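DNA methyltransferase (Nicotiana tabacum, PDB 4ONQ) probably transfers methyl groups from S-adenosylmethionine to cytosines in DNA, this chain being the catalytic domain of a plant DRM-type enzyme. Local coordinates at residues V68-F73 / R80-N85; A132-R137 / W164-V169; N191-G196 / R267-S272; I231-L236 / V245-L250. The protein carries 5 engineered substitutions. All blocks are in the same frame, centred on the assembly; numbering follows the deposited sequence.

How the interactions relate
The four contacts range from backbone pairing to packing by side chains alone. Interactions 1 and 4 are buried and both belong to the same mixed sheet: interaction 1 zips its edge hairpin together with two backbone hydrogen bonds, while interaction 4 seats a helix on a central strand through methyl groups alone. Interaction 3, also buried, ties a loop to helix 264-276 by a methyl-on-imidazole contact and a bridging water; it touches interaction 4 where His-192 packs against Val-245. Interaction 2 stands apart, its centre about 25 Å from the centre of the chain. There a partly exposed helix meets a Trp-Leu pair without any polar bond between the segments.

Interaction 1. Residues V68-F73 / R80-N85; sequences VDSKYF and RGYIHN
Val-68 and Arg-80 face each other as an antiparallel hydrogen-bonded pair, exchanging two backbone bonds: Val-68 N to Arg-80 O at 3.0 Å and Arg-80 N to Val-68 O at 3.1 Å. CG1 of Val-68 comes obliquely against the ring of Tyr-82, 3.5 Å from CE2, and the two side chains cross at about a right angle. With chi1 at -55°, CG of Tyr-82 stands beside its own backbone N and anti to the carbonyl carbon, which brings the ring alongside Val-68. Strands 66-69 and 79-84 form a beta hairpin at one margin of the seven-stranded mixed sheet. The strand order is that of the class I methyltransferase fold, in which the next-to-last strand, here 79-84, runs against all the others and the outermost, here 66-69, closes the sheet; the early place of this pair is consistent with the rearranged motif order that gives the DRM enzymes their name. Arg-80 leads away to a salt bridge with Glu-43. Past Asp-69 the strand gives way to a short 3-10 segment, and Lys-71 N within it meets Asp-69 OD1 at 3.1 Å from above the carboxylate plane, an Asx turn. The same OD1 also takes Arg-78 N, just before the return strand. Helix 213-220 covers the face that carries Val-68 and Tyr-82: His-219 meets the Tyr-82 ring edge-to-face, and Thr-215 bonds Ser-70 OG.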
loop_
_atom_site.group_PDB
_atom_site.type_symbol
_atom_site.label_atom_id
_atom_site.label_comp_id
_atom_site.label_asym_id
_atom_site.label_seq_id
_atom_site.Cartn_x
_atom_site.Cartn_y
_atom_site.Cartn_z
ATOM N N VAL A 68 5.430 9.809 -2.892
ATOM C CA VAL A 68 5.150 9.965 -1.471
ATOM C C VAL A 68 5.668 8.784 -0.642
ATOM O O VAL A 68 5.645 7.622 -1.076
ATOM C CB VAL A 68 3.648 10.305 -1.198
ATOM C CG1 VAL A 68 2.775 9.865 -2.348
ATOM C CG2 VAL A 68 3.163 9.714 0.116
ATOM N N ASP A 69 6.193 9.122 0.531
ATOM C CA ASP A 69 6.728 8.157 1.471
ATOM C C ASP A 69 5.672 7.930 2.540
ATOM O O ASP A 69 5.165 8.883 3.135
ATOM C CB ASP A 69 8.012 8.711 2.098
ATOM C CG ASP A 69 8.813 7.656 2.838
ATOM O OD1 ASP A 69 8.209 6.739 3.438
ATOM O OD2 ASP A 69 10.059 7.745 2.817
ATOM N N SER A 70 5.342 6.669 2.792
ATOM C CA SER A 70 4.268 6.357 3.727
ATOM C C SER A 70 4.668 6.605 5.172
ATOM O O SER A 70 3.864 6.412 6.082
ATOM C CB SER A 70 3.785 4.919 3.545
ATOM O OG SER A 70 3.079 4.783 2.329
ATOM N N LYS A 71 5.853 7.109 5.374
ATOM C CA LYS A 71 6.302 7.405 6.690
ATOM C C LYS A 71 5.591 8.587 7.226
ATOM O O LYS A 71 5.613 8.860 8.385
ATOM C CB LYS A 71 7.768 7.688 6.665
ATOM C CG LYS A 71 8.137 9.071 6.305
ATOM C CD LYS A 71 9.607 9.168 6.153
ATOM C CE LYS A 71 10.112 10.556 6.004
ATOM N NZ LYS A 71 11.559 10.553 5.812
ATOM N N TYR A 72 4.923 9.284 6.351
ATOM C CA TYR A 72 4.078 10.404 6.738
ATOM C C TYR A 72 2.666 9.945 7.082
ATOM O O TYR A 72 1.797 10.759 7.387
ATOM C CB TYR A 72 4.051 11.449 5.625
ATOM C CG TYR A 72 5.402 12.081 5.391
ATOM C CD1 TYR A 72 5.963 12.923 6.338
ATOM C CD2 TYR A 72 6.120 11.831 4.229
ATOM C CE1 TYR A 72 7.199 13.500 6.137
ATOM C CE2 TYR A 72 7.359 12.401 4.019
ATOM C CZ TYR A 72 7.891 13.237 4.977
ATOM O OH TYR A 72 9.121 13.815 4.779
ATOM N N PHE A 73 2.445 8.634 7.044
ATOM C CA PHE A 73 1.123 8.088 7.319
ATOM C C PHE A 73 1.140 6.991 8.376
ATOM O O PHE A 73 0.097 6.642 8.933
ATOM C CB PHE A 73 0.472 7.592 6.030
ATOM C CG PHE A 73 0.210 8.683 5.032
ATOM C CD1 PHE A 73 -1.024 9.304 4.975
ATOM C CD2 PHE A 73 1.205 9.099 4.160
ATOM C CE1 PHE A 73 -1.269 10.308 4.060
ATOM C CE2 PHE A 73 0.967 10.106 3.249
ATOM C CZ PHE A 73 -0.272 10.708 3.198
ATOM N N ARG A 80 6.878 5.440 -2.875
ATOM C CA ARG A 80 6.150 5.036 -4.020
ATOM C C ARG A 80 5.877 6.208 -4.920
ATOM O O ARG A 80 5.885 7.340 -4.518
ATOM C CB ARG A 80 4.862 4.317 -3.605
ATOM C CG ARG A 80 5.058 2.994 -2.892
ATOM C CD ARG A 80 5.272 1.904 -3.906
ATOM N NE ARG A 80 5.595 0.622 -3.335
ATOM C CZ ARG A 80 6.724 0.341 -2.724
ATOM N NH1 ARG A 80 6.927 -0.853 -2.223
ATOM N NH2 ARG A 80 7.656 1.246 -2.622
ATOM N N GLY A 81 5.669 5.893 -6.169
ATOM C CA GLY A 81 5.187 6.836 -7.160
ATOM C C GLY A 81 3.781 6.453 -7.597
ATOM O O GLY A 81 3.528 5.306 -7.984
ATOM N N TYR A 82 2.860 7.411 -7.514
ATOM C CA TYR A 82 1.472 7.179 -7.899
ATOM C C TYR A 82 1.084 8.022 -9.107
ATOM O O TYR A 82 1.124 9.246 -9.055
ATOM C CB TYR A 82 0.526 7.497 -6.737
ATOM C CG TYR A 82 0.845 6.765 -5.454
ATOM C CD1 TYR A 82 0.234 5.553 -5.145
ATOM C CD2 TYR A 82 1.754 7.289 -4.546
ATOM C CE1 TYR A 82 0.523 4.884 -3.962
ATOM C CE2 TYR A 82 2.049 6.632 -3.368
ATOM C CZ TYR A 82 1.433 5.431 -3.079
ATOM O OH TYR A 82 1.747 4.787 -1.905
ATOM N N ILE A 83 0.710 7.363 -10.195
ATOM C CA ILE A 83 0.204 8.058 -11.368
ATOM C C ILE A 83 -1.311 8.034 -11.312
ATOM O O ILE A 83 -1.907 6.964 -11.274
ATOM C CB ILE A 83 0.635 7.357 -12.663
ATOM C CG1 ILE A 83 2.153 7.170 -12.694
ATOM C CG2 ILE A 83 0.139 8.139 -13.879
ATOM C CD1 ILE A 83 2.892 8.307 -13.354
ATOM N N HIS A 84 -1.941 9.203 -11.312
ATOM C CA HIS A 84 -3.396 9.246 -11.246
ATOM C C HIS A 84 -3.988 10.498 -11.888
ATOM O O HIS A 84 -3.269 11.438 -12.218
ATOM C CB HIS A 84 -3.861 9.115 -9.795
ATOM C CG HIS A 84 -3.331 10.185 -8.894
ATOM N ND1 HIS A 84 -3.993 11.374 -8.680
ATOM C CD2 HIS A 84 -2.200 10.245 -8.150
ATOM C CE1 HIS A 84 -3.296 12.119 -7.840
ATOM N NE2 HIS A 84 -2.202 11.459 -7.507
ATOM N N ASN A 85 -5.306 10.492 -12.063
ATOM C CA ASN A 85 -6.018 11.631 -12.627
ATOM C C ASN A 85 -7.087 12.159 -11.669
ATOM O O ASN A 85 -8.110 12.696 -12.094
ATOM C CB ASN A 85 -6.634 11.261 -13.980
ATOM C CG ASN A 85 -7.685 10.162 -13.871
ATOM O OD1 ASN A 85 -7.859 9.545 -12.816
ATOM N ND2 ASN A 85 -8.381 9.902 -14.973
#

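Interaction 2. Residues A132-R137 / W164-V169; sequences AQLTNR and WNLVWV
Ala-132 O is gripped twice from the same face of its plane, by Asn-136 N at 2.9 Å and by Thr-135 OG1 at 3.2 Å. This second bond ties the Thr-135 hydroxyl back to its own helix, while the CG2 methyl approaches Leu-166, 4.3 Å from CD2. The preceding residue, Leu-134, carries the main contact. Its CD2 lies over one face of the Trp-164 indole, 3.7 Å from the centroid of the five-membered ring and 23° off the ring normal, a CH-pi contact. The same methyl is 4.1 Å from Leu-166 CD1, so it meets both apolar partners at once. Trp-164 closes helix 151-164 and Leu-166 belongs to the small hairpin 166-170/173-176; Asn-165, with positive phi, makes the bend between them. Val-174 of the partner strand also touches Thr-135 and Leu-166. With no hydrogen bond between the segments, helix 132-143 is held here by dispersion and a CH-pi contact, interactions that dictate direction less strictly than a polar bond would.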
loop_
_atom_site.group_PDB
_atom_site.type_symbol
_atom_site.label_atom_id
_atom_site.label_comp_id
_atom_site.label_asym_id
_atom_site.label_seq_id
_atom_site.Cartn_x
_atom_site.Cartn_y
_atom_site.Cartn_z
ATOM N N ALA A 132 15.815 -17.150 12.738
ATOM C CA ALA A 132 16.192 -17.328 14.134
ATOM C C ALA A 132 17.709 -17.262 14.281
ATOM O O ALA A 132 18.230 -16.819 15.305
ATOM C CB ALA A 132 15.664 -18.663 14.651
ATOM N N GLN A 133 18.408 -17.710 13.246
ATOM C CA GLN A 133 19.863 -17.712 13.233
ATOM C C GLN A 133 20.409 -16.299 13.415
ATOM O O GLN A 133 21.285 -16.055 14.245
ATOM C CB GLN A 133 20.360 -18.325 11.925
ATOM C CG GLN A 133 21.795 -18.788 11.954
ATOM C CD GLN A 133 22.765 -17.663 11.688
ATOM O OE1 GLN A 133 23.834 -17.597 12.294
ATOM N NE2 GLN A 133 22.399 -16.768 10.773
ATOM N N LEU A 134 19.868 -15.367 12.645
ATOM C CA LEU A 134 20.283 -13.973 12.718
ATOM C C LEU A 134 20.004 -13.332 14.081
ATOM O O LEU A 134 20.876 -12.672 14.645
ATOM C CB LEU A 134 19.602 -13.178 11.606
ATOM C CG LEU A 134 19.794 -11.664 11.616
ATOM C CD1 LEU A 134 21.264 -11.291 11.452
ATOM C CD2 LEU A 134 18.949 -11.050 10.515
ATOM N N THR A 135 18.796 -13.521 14.613
ATOM C CA THR A 135 18.455 -12.919 15.900
ATOM C C THR A 135 19.275 -13.563 17.016
ATOM O O THR A 135 19.516 -12.956 18.060
ATOM C CB THR A 135 16.933 -12.995 16.220
ATOM O OG1 THR A 135 16.496 -14.363 16.260
ATOM C CG2 THR A 135 16.126 -12.229 15.189
ATOM N N ASN A 136 19.703 -14.800 16.786
ATOM C CA ASN A 136 20.648 -15.452 17.678
ATOM C C ASN A 136 22.007 -14.759 17.623
ATOM O O ASN A 136 22.596 -14.441 18.659
ATOM C CB ASN A 136 20.794 -16.924 17.316
ATOM C CG ASN A 136 21.492 -17.721 18.397
ATOM O OD1 ASN A 136 21.326 -17.454 19.586
ATOM N ND2 ASN A 136 22.278 -18.706 17.987
ATOM N N ARG A 137 22.499 -14.515 16.410
ATOM C CA ARG A 137 23.756 -13.795 16.245
ATOM C C ARG A 137 23.703 -12.449 16.964
ATOM O O ARG A 137 24.669 -12.048 17.613
ATOM C CB ARG A 137 24.104 -13.590 14.764
ATOM C CG ARG A 137 24.300 -14.877 13.956
ATOM C CD ARG A 137 25.088 -15.938 14.722
ATOM N NE ARG A 137 26.357 -15.436 15.240
ATOM C CZ ARG A 137 27.185 -16.144 16.001
ATOM N NH1 ARG A 137 26.887 -17.396 16.329
ATOM N NH2 ARG A 137 28.316 -15.601 16.430
ATOM N N TRP A 164 16.484 -5.902 8.099
ATOM C CA TRP A 164 15.444 -6.908 8.277
ATOM C C TRP A 164 14.243 -6.419 9.078
ATOM O O TRP A 164 13.337 -7.199 9.363
ATOM C CB TRP A 164 16.034 -8.152 8.947
ATOM C CG TRP A 164 16.992 -8.882 8.072
ATOM C CD1 TRP A 164 18.348 -8.738 8.039
ATOM C CD2 TRP A 164 16.667 -9.869 7.088
ATOM N NE1 TRP A 164 18.889 -9.583 7.101
ATOM C CE2 TRP A 164 17.879 -10.288 6.503
ATOM C CE3 TRP A 164 15.470 -10.452 6.657
ATOM C CZ2 TRP A 164 17.929 -11.250 5.500
ATOM C CZ3 TRP A 164 15.523 -11.414 5.664
ATOM C CH2 TRP A 164 16.743 -11.801 5.095
ATOM N N ASN A 165 14.238 -5.136 9.432
ATOM C CA ASN A 165 13.164 -4.570 10.242
ATOM C C ASN A 165 12.958 -5.349 11.541
ATOM O O ASN A 165 11.848 -5.778 11.860
ATOM C CB ASN A 165 11.863 -4.472 9.441
ATOM C CG ASN A 165 11.761 -3.175 8.652
ATOM O OD1 ASN A 165 12.378 -2.173 9.007
ATOM N ND2 ASN A 165 10.972 -3.187 7.581
ATOM N N LEU A 166 14.046 -5.538 12.282
ATOM C CA LEU A 166 13.982 -6.214 13.567
ATOM C C LEU A 166 13.655 -5.214 14.661
ATOM O O LEU A 166 14.128 -4.084 14.636
ATOM C CB LEU A 166 15.304 -6.913 13.859
ATOM C CG LEU A 166 15.701 -7.915 12.779
ATOM C CD1 LEU A 166 17.072 -8.470 13.069
ATOM C CD2 LEU A 166 14.682 -9.039 12.676
ATOM N N VAL A 167 12.829 -5.629 15.613
ATOM C CA VAL A 167 12.421 -4.760 16.703
ATOM C C VAL A 167 12.786 -5.421 18.026
ATOM O O VAL A 167 12.829 -6.641 18.119
ATOM C CB VAL A 167 10.906 -4.482 16.647
ATOM C CG1 VAL A 167 10.554 -3.705 15.372
ATOM C CG2 VAL A 167 10.118 -5.789 16.709
ATOM N N TRP A 168 13.061 -4.613 19.042
ATOM C CA TRP A 168 13.424 -5.143 20.352
ATOM C C TRP A 168 12.188 -5.583 21.115
ATOM O O TRP A 168 11.222 -4.834 21.209
ATOM C CB TRP A 168 14.214 -4.111 21.161
ATOM C CG TRP A 168 15.492 -3.719 20.491
ATOM C CD1 TRP A 168 15.675 -2.702 19.593
ATOM C CD2 TRP A 168 16.769 -4.351 20.648
ATOM N NE1 TRP A 168 16.992 -2.660 19.188
ATOM C CE2 TRP A 168 17.683 -3.660 19.821
ATOM C CE3 TRP A 168 17.230 -5.434 21.407
ATOM C CZ2 TRP A 168 19.029 -4.016 19.734
ATOM C CZ3 TRP A 168 18.566 -5.787 21.318
ATOM C CH2 TRP A 168 19.450 -5.079 20.485
ATOM N N VAL A 169 12.219 -6.804 21.644
ATOM C CA VAL A 169 11.079 -7.345 22.386
ATOM C C VAL A 169 11.472 -7.808 23.782
ATOM O O VAL A 169 10.631 -8.232 24.569
ATOM C CB VAL A 169 10.416 -8.514 21.635
ATOM C CG1 VAL A 169 9.772 -8.009 20.351
ATOM C CG2 VAL A 169 11.435 -9.602 21.347
#

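Interaction 3. Residues N191-G196 / R267-S272; sequences NHTRGG and RDIVRS
The CH-pi contact comes from Ile-269, whose CG2 sits over one face of the His-192 imidazole, 4.0 Å from the ring centroid and 27° off its normal. With chi1 near -174°, His-192 swings its ring away from its backbone N and to where this methyl can reach it. Ordinary apolar packing follows along the other branch: CD1 of Ile-269 lies 4.2 Å from Thr-193 CB, at the turn closed by Arg-194 N and Asn-191 O. Polar contact between the segments is indirect. One water donates to His-192 O at 2.7 Å and to Ile-269 O at 2.8 Å, pinning the loop backbone to a carbonyl of helix 264-276. Outside partners hold the first shell: His-192 NE2 hydrogen-bonds Ile-240 O, the Phe-188 ring stacks with the imidazole, and Thr-193 OG1 is bound by Glu-183 and Arg-203. Helix 264-276 connects strands 254-260 and 282-286 of the methyltransferase sheet, and the His-192 side chain is about 7 Å from the bound sinefungin. A ring with a methyl over one face, a stacked neighbour and a bonded NE2 probably has little freedom to turn, and the water lets two carbonyls, both acceptors, be joined without a direct bond.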
loop_
_atom_site.group_PDB
_atom_site.type_symbol
_atom_site.label_atom_id
_atom_site.label_comp_id
_atom_site.label_asym_id
_atom_site.label_seq_id
_atom_site.Cartn_x
_atom_site.Cartn_y
_atom_site.Cartn_z
ATOM N N ASN A 191 -6.289 -9.527 11.830
ATOM C CA ASN A 191 -6.664 -10.873 11.387
ATOM C C ASN A 191 -7.136 -10.909 9.938
ATOM O O ASN A 191 -7.639 -11.926 9.463
ATOM C CB ASN A 191 -7.685 -11.543 12.323
ATOM C CG ASN A 191 -7.101 -11.878 13.689
ATOM O OD1 ASN A 191 -5.885 -11.952 13.860
ATOM N ND2 ASN A 191 -7.971 -12.085 14.666
ATOM N N HIS A 192 -6.946 -9.793 9.241
ATOM C CA HIS A 192 -7.302 -9.675 7.827
ATOM C C HIS A 192 -6.726 -10.815 7.001
ATOM O O HIS A 192 -7.371 -11.313 6.088
ATOM C CB HIS A 192 -6.776 -8.358 7.265
ATOM C CG HIS A 192 -7.207 -8.088 5.860
ATOM N ND1 HIS A 192 -8.516 -7.809 5.525
ATOM C CD2 HIS A 192 -6.504 -8.045 4.704
ATOM C CE1 HIS A 192 -8.599 -7.607 4.222
ATOM N NE2 HIS A 192 -7.393 -7.747 3.699
ATOM N N THR A 193 -5.505 -11.219 7.330
ATOM C CA THR A 193 -4.811 -12.236 6.558
ATOM C C THR A 193 -4.642 -13.533 7.342
ATOM O O THR A 193 -3.978 -14.441 6.884
ATOM C CB THR A 193 -3.413 -11.746 6.063
ATOM O OG1 THR A 193 -2.552 -11.487 7.182
ATOM C CG2 THR A 193 -3.548 -10.484 5.229
ATOM N N ARG A 194 -5.256 -13.624 8.515
ATOM C CA ARG A 194 -5.070 -14.793 9.365
ATOM C C ARG A 194 -6.081 -15.898 9.049
ATOM O O ARG A 194 -7.225 -15.620 8.677
ATOM C CB ARG A 194 -5.148 -14.392 10.842
ATOM C CG ARG A 194 -4.790 -15.511 11.793
ATOM C CD ARG A 194 -4.893 -15.093 13.238
ATOM N NE ARG A 194 -4.769 -16.249 14.126
ATOM C CZ ARG A 194 -4.898 -16.197 15.448
ATOM N NH1 ARG A 194 -5.166 -15.048 16.054
ATOM N NH2 ARG A 194 -4.765 -17.301 16.165
ATOM N N GLY A 195 -5.649 -17.148 9.190
ATOM C CA GLY A 195 -6.515 -18.303 8.996
ATOM C C GLY A 195 -7.023 -18.533 7.582
ATOM O O GLY A 195 -6.672 -17.806 6.653
ATOM N N GLY A 196 -7.848 -19.563 7.423
ATOM C CA GLY A 196 -8.528 -19.823 6.165
ATOM C C GLY A 196 -7.678 -20.393 5.041
ATOM O O GLY A 196 -8.019 -20.246 3.865
ATOM N N ARG A 267 -7.481 -13.880 -3.040
ATOM C CA ARG A 267 -8.903 -13.846 -3.381
ATOM C C ARG A 267 -9.783 -14.245 -2.202
ATOM O O ARG A 267 -10.759 -13.565 -1.879
ATOM C CB ARG A 267 -9.206 -14.749 -4.584
ATOM C CG ARG A 267 -8.704 -14.206 -5.916
ATOM C CD ARG A 267 -9.338 -14.937 -7.097
ATOM N NE ARG A 267 -9.156 -16.386 -7.025
ATOM C CZ ARG A 267 -8.137 -17.043 -7.569
ATOM N NH1 ARG A 267 -8.060 -18.361 -7.451
ATOM N NH2 ARG A 267 -7.195 -16.386 -8.230
ATOM N N ASP A 268 -9.426 -15.348 -1.555
ATOM C CA ASP A 268 -10.152 -15.819 -0.382
ATOM C C ASP A 268 -10.095 -14.827 0.784
ATOM O O ASP A 268 -11.080 -14.658 1.516
ATOM C CB ASP A 268 -9.621 -17.183 0.055
ATOM C CG ASP A 268 -9.931 -18.270 -0.947
ATOM O OD1 ASP A 268 -10.922 -18.111 -1.693
ATOM O OD2 ASP A 268 -9.188 -19.276 -0.991
ATOM N N ILE A 269 -8.943 -14.186 0.961
ATOM C CA ILE A 269 -8.808 -13.172 2.002
ATOM C C ILE A 269 -9.812 -12.043 1.762
ATOM O O ILE A 269 -10.525 -11.594 2.683
ATOM C CB ILE A 269 -7.366 -12.607 2.055
ATOM C CG1 ILE A 269 -6.446 -13.571 2.801
ATOM C CG2 ILE A 269 -7.336 -11.258 2.738
ATOM C CD1 ILE A 269 -4.976 -13.339 2.528
ATOM N N VAL A 270 -9.879 -11.609 0.507
ATOM C CA VAL A 270 -10.734 -10.487 0.145
ATOM C C VAL A 270 -12.214 -10.865 0.233
ATOM O O VAL A 270 -13.031 -10.069 0.681
ATOM C CB VAL A 270 -10.377 -9.924 -1.247
ATOM C CG1 VAL A 270 -11.385 -8.867 -1.682
ATOM C CG2 VAL A 270 -8.967 -9.349 -1.235
ATOM N N ARG A 271 -12.545 -12.087 -0.174
ATOM C CA ARG A 271 -13.911 -12.598 -0.080
ATOM C C ARG A 271 -14.378 -12.655 1.377
ATOM O O ARG A 271 -15.481 -12.190 1.714
ATOM C CB ARG A 271 -13.999 -13.986 -0.726
ATOM C CG ARG A 271 -15.350 -14.687 -0.563
ATOM C CD ARG A 271 -16.476 -13.952 -1.294
ATOM N NE ARG A 271 -16.222 -13.821 -2.730
ATOM C CZ ARG A 271 -17.022 -13.179 -3.579
ATOM N NH1 ARG A 271 -18.136 -12.602 -3.142
ATOM N NH2 ARG A 271 -16.705 -13.111 -4.865
ATOM N N SER A 272 -13.533 -13.222 2.237
ATOM C CA SER A 272 -13.825 -13.267 3.666
ATOM C C SER A 272 -14.073 -11.864 4.208
ATOM O O SER A 272 -15.044 -11.642 4.929
ATOM C CB SER A 272 -12.694 -13.938 4.438
ATOM O OG SER A 272 -12.711 -15.336 4.239
HETATM O O HOH W 1 -10.002 -11.385 5.394
#

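Interaction 4. Residues I231-L236 / V245-L250; sequences INVLSL and VALYRL
Leu-247 sends CD1 straight at Val-233, and the two side chains meet tip to tip, with CD1 3.7 Å from Val-233 CG2. Chi1 of -62° places CG of Leu-247 anti to the carbonyl carbon, which carries its isobutyl group off the helix and onto the strand. The same CD1 lies more loosely against Ile-231, 4.4 Å from that residue's CG2, so a single methyl lies close to two positions on one face of the strand. No hydrogen bond passes between the segments; the fit is entirely hydrocarbon. Strand 231-236, helix 242-249 and strand 254-260 form a beta-alpha-beta unit, matching the opening unit of the class I methyltransferase fold, in which the turn after the first strand typically borders the cofactor. Here the Val-233 side chain is about 11 Å from the bound sinefungin. Leu-254 of the next strand and Leu-220 of helix 213-220 also pack on Leu-247, widening the apolar layer. The other face of the strand belongs to helix 337-352, whose Ile-344 touches both Leu-234 and Leu-236. Near the C-terminal end of the strand, Ser-235 OG bonds Glu-244 OE2, a polar link to helix 242-249, about one turn before Leu-247.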
loop_
_atom_site.group_PDB
_atom_site.type_symbol
_atom_site.label_atom_id
_atom_site.label_comp_id
_atom_site.label_asym_id
_atom_site.label_seq_id
_atom_site.Cartn_x
_atom_site.Cartn_y
_atom_site.Cartn_z
ATOM N N ILE A 231 -19.760 3.351 -5.541
ATOM C CA ILE A 231 -18.753 3.406 -6.546
ATOM C C ILE A 231 -18.541 2.037 -7.176
ATOM O O ILE A 231 -18.727 1.035 -6.542
ATOM C CB ILE A 231 -17.487 4.064 -5.963
ATOM C CG1 ILE A 231 -16.643 4.668 -7.028
ATOM C CG2 ILE A 231 -16.653 3.133 -5.132
ATOM C CD1 ILE A 231 -15.418 5.297 -6.443
ATOM N N ASN A 232 -18.227 2.029 -8.458
ATOM C CA ASN A 232 -17.919 0.820 -9.189
ATOM C C ASN A 232 -16.439 0.787 -9.435
ATOM O O ASN A 232 -15.909 1.705 -9.946
ATOM C CB ASN A 232 -18.638 0.843 -10.517
ATOM C CG ASN A 232 -20.037 0.304 -10.446
ATOM O OD1 ASN A 232 -20.459 -0.205 -9.451
ATOM N ND2 ASN A 232 -20.748 0.404 -11.529
ATOM N N VAL A 233 -15.767 -0.278 -9.052
ATOM C CA VAL A 233 -14.313 -0.285 -9.070
ATOM C C VAL A 233 -13.760 -1.441 -9.884
ATOM O O VAL A 233 -14.163 -2.590 -9.701
ATOM C CB VAL A 233 -13.738 -0.404 -7.647
ATOM C CG1 VAL A 233 -12.225 -0.300 -7.682
ATOM C CG2 VAL A 233 -14.334 0.661 -6.746
ATOM N N LEU A 234 -12.843 -1.134 -10.793
ATOM C CA LEU A 234 -12.042 -2.172 -11.414
ATOM C C LEU A 234 -10.715 -2.227 -10.672
ATOM O O LEU A 234 -9.865 -1.352 -10.840
ATOM C CB LEU A 234 -11.816 -1.893 -12.896
ATOM C CG LEU A 234 -11.042 -2.994 -13.633
ATOM C CD1 LEU A 234 -11.689 -4.333 -13.374
ATOM C CD2 LEU A 234 -10.967 -2.734 -15.132
ATOM N N SER A 235 -10.552 -3.244 -9.832
ATOM C CA SER A 235 -9.333 -3.399 -9.049
ATOM C C SER A 235 -8.425 -4.445 -9.681
ATOM O O SER A 235 -8.731 -5.636 -9.661
ATOM C CB SER A 235 -9.669 -3.789 -7.612
ATOM O OG SER A 235 -8.526 -3.686 -6.784
ATOM N N LEU A 236 -7.309 -3.994 -10.243
ATOM C CA LEU A 236 -6.403 -4.881 -10.960
ATOM C C LEU A 236 -5.209 -5.212 -10.091
ATOM O O LEU A 236 -4.674 -4.331 -9.421
ATOM C CB LEU A 236 -5.936 -4.234 -12.265
ATOM C CG LEU A 236 -7.049 -3.870 -13.251
ATOM C CD1 LEU A 236 -6.487 -3.151 -14.463
ATOM C CD2 LEU A 236 -7.801 -5.123 -13.668
ATOM N N VAL A 245 -10.248 -1.655 0.927
ATOM C CA VAL A 245 -10.218 -1.337 2.347
ATOM C C VAL A 245 -10.078 0.165 2.556
ATOM O O VAL A 245 -10.676 0.729 3.470
ATOM C CB VAL A 245 -9.083 -2.092 3.071
ATOM C CG1 VAL A 245 -8.932 -1.611 4.506
ATOM C CG2 VAL A 245 -9.355 -3.584 3.042
ATOM N N ALA A 246 -9.293 0.810 1.699
ATOM C CA ALA A 246 -9.169 2.261 1.738
ATOM C C ALA A 246 -10.528 2.931 1.481
ATOM O O ALA A 246 -10.960 3.780 2.257
ATOM C CB ALA A 246 -8.129 2.735 0.733
ATOM N N LEU A 247 -11.201 2.540 0.401
ATOM C CA LEU A 247 -12.524 3.078 0.089
ATOM C C LEU A 247 -13.509 2.818 1.215
ATOM O O LEU A 247 -14.336 3.669 1.542
ATOM C CB LEU A 247 -13.067 2.468 -1.201
ATOM C CG LEU A 247 -12.250 2.758 -2.457
ATOM C CD1 LEU A 247 -12.725 1.872 -3.603
ATOM C CD2 LEU A 247 -12.349 4.235 -2.822
ATOM N N TYR A 248 -13.421 1.635 1.808
ATOM C CA TYR A 248 -14.330 1.263 2.884
ATOM C C TYR A 248 -14.106 2.110 4.129
ATOM O O TYR A 248 -15.058 2.557 4.767
ATOM C CB TYR A 248 -14.194 -0.218 3.215
ATOM C CG TYR A 248 -14.925 -0.637 4.469
ATOM C CD1 TYR A 248 -16.299 -0.829 4.464
ATOM C CD2 TYR A 248 -14.235 -0.848 5.658
ATOM C CE1 TYR A 248 -16.971 -1.220 5.609
ATOM C CE2 TYR A 248 -14.894 -1.242 6.806
ATOM C CZ TYR A 248 -16.263 -1.430 6.774
ATOM O OH TYR A 248 -16.926 -1.818 7.916
ATOM N N ARG A 249 -12.848 2.345 4.474
ATOM C CA ARG A 249 -12.544 3.121 5.670
ATOM C C ARG A 249 -12.899 4.586 5.462
ATOM O O ARG A 249 -13.126 5.324 6.420
ATOM C CB ARG A 249 -11.076 2.958 6.058
ATOM C CG ARG A 249 -10.733 1.540 6.473
ATOM C CD ARG A 249 -9.322 1.429 6.994
ATOM N NE ARG A 249 -9.109 2.262 8.176
ATOM C CZ ARG A 249 -7.910 2.549 8.671
ATOM N NH1 ARG A 249 -6.815 2.074 8.083
ATOM N NH2 ARG A 249 -7.810 3.316 9.747
ATOM N N LEU A 250 -12.955 4.988 4.196
ATOM C CA LEU A 250 -13.315 6.346 3.820
ATOM C C LEU A 250 -14.821 6.541 3.918
ATOM O O LEU A 250 -15.319 7.664 3.865
ATOM C CB LEU A 250 -12.848 6.643 2.395
ATOM C CG LEU A 250 -11.365 6.962 2.208
ATOM C CD1 LEU A 250 -10.993 7.002 0.735
ATOM C CD2 LEU A 250 -11.042 8.275 2.869
#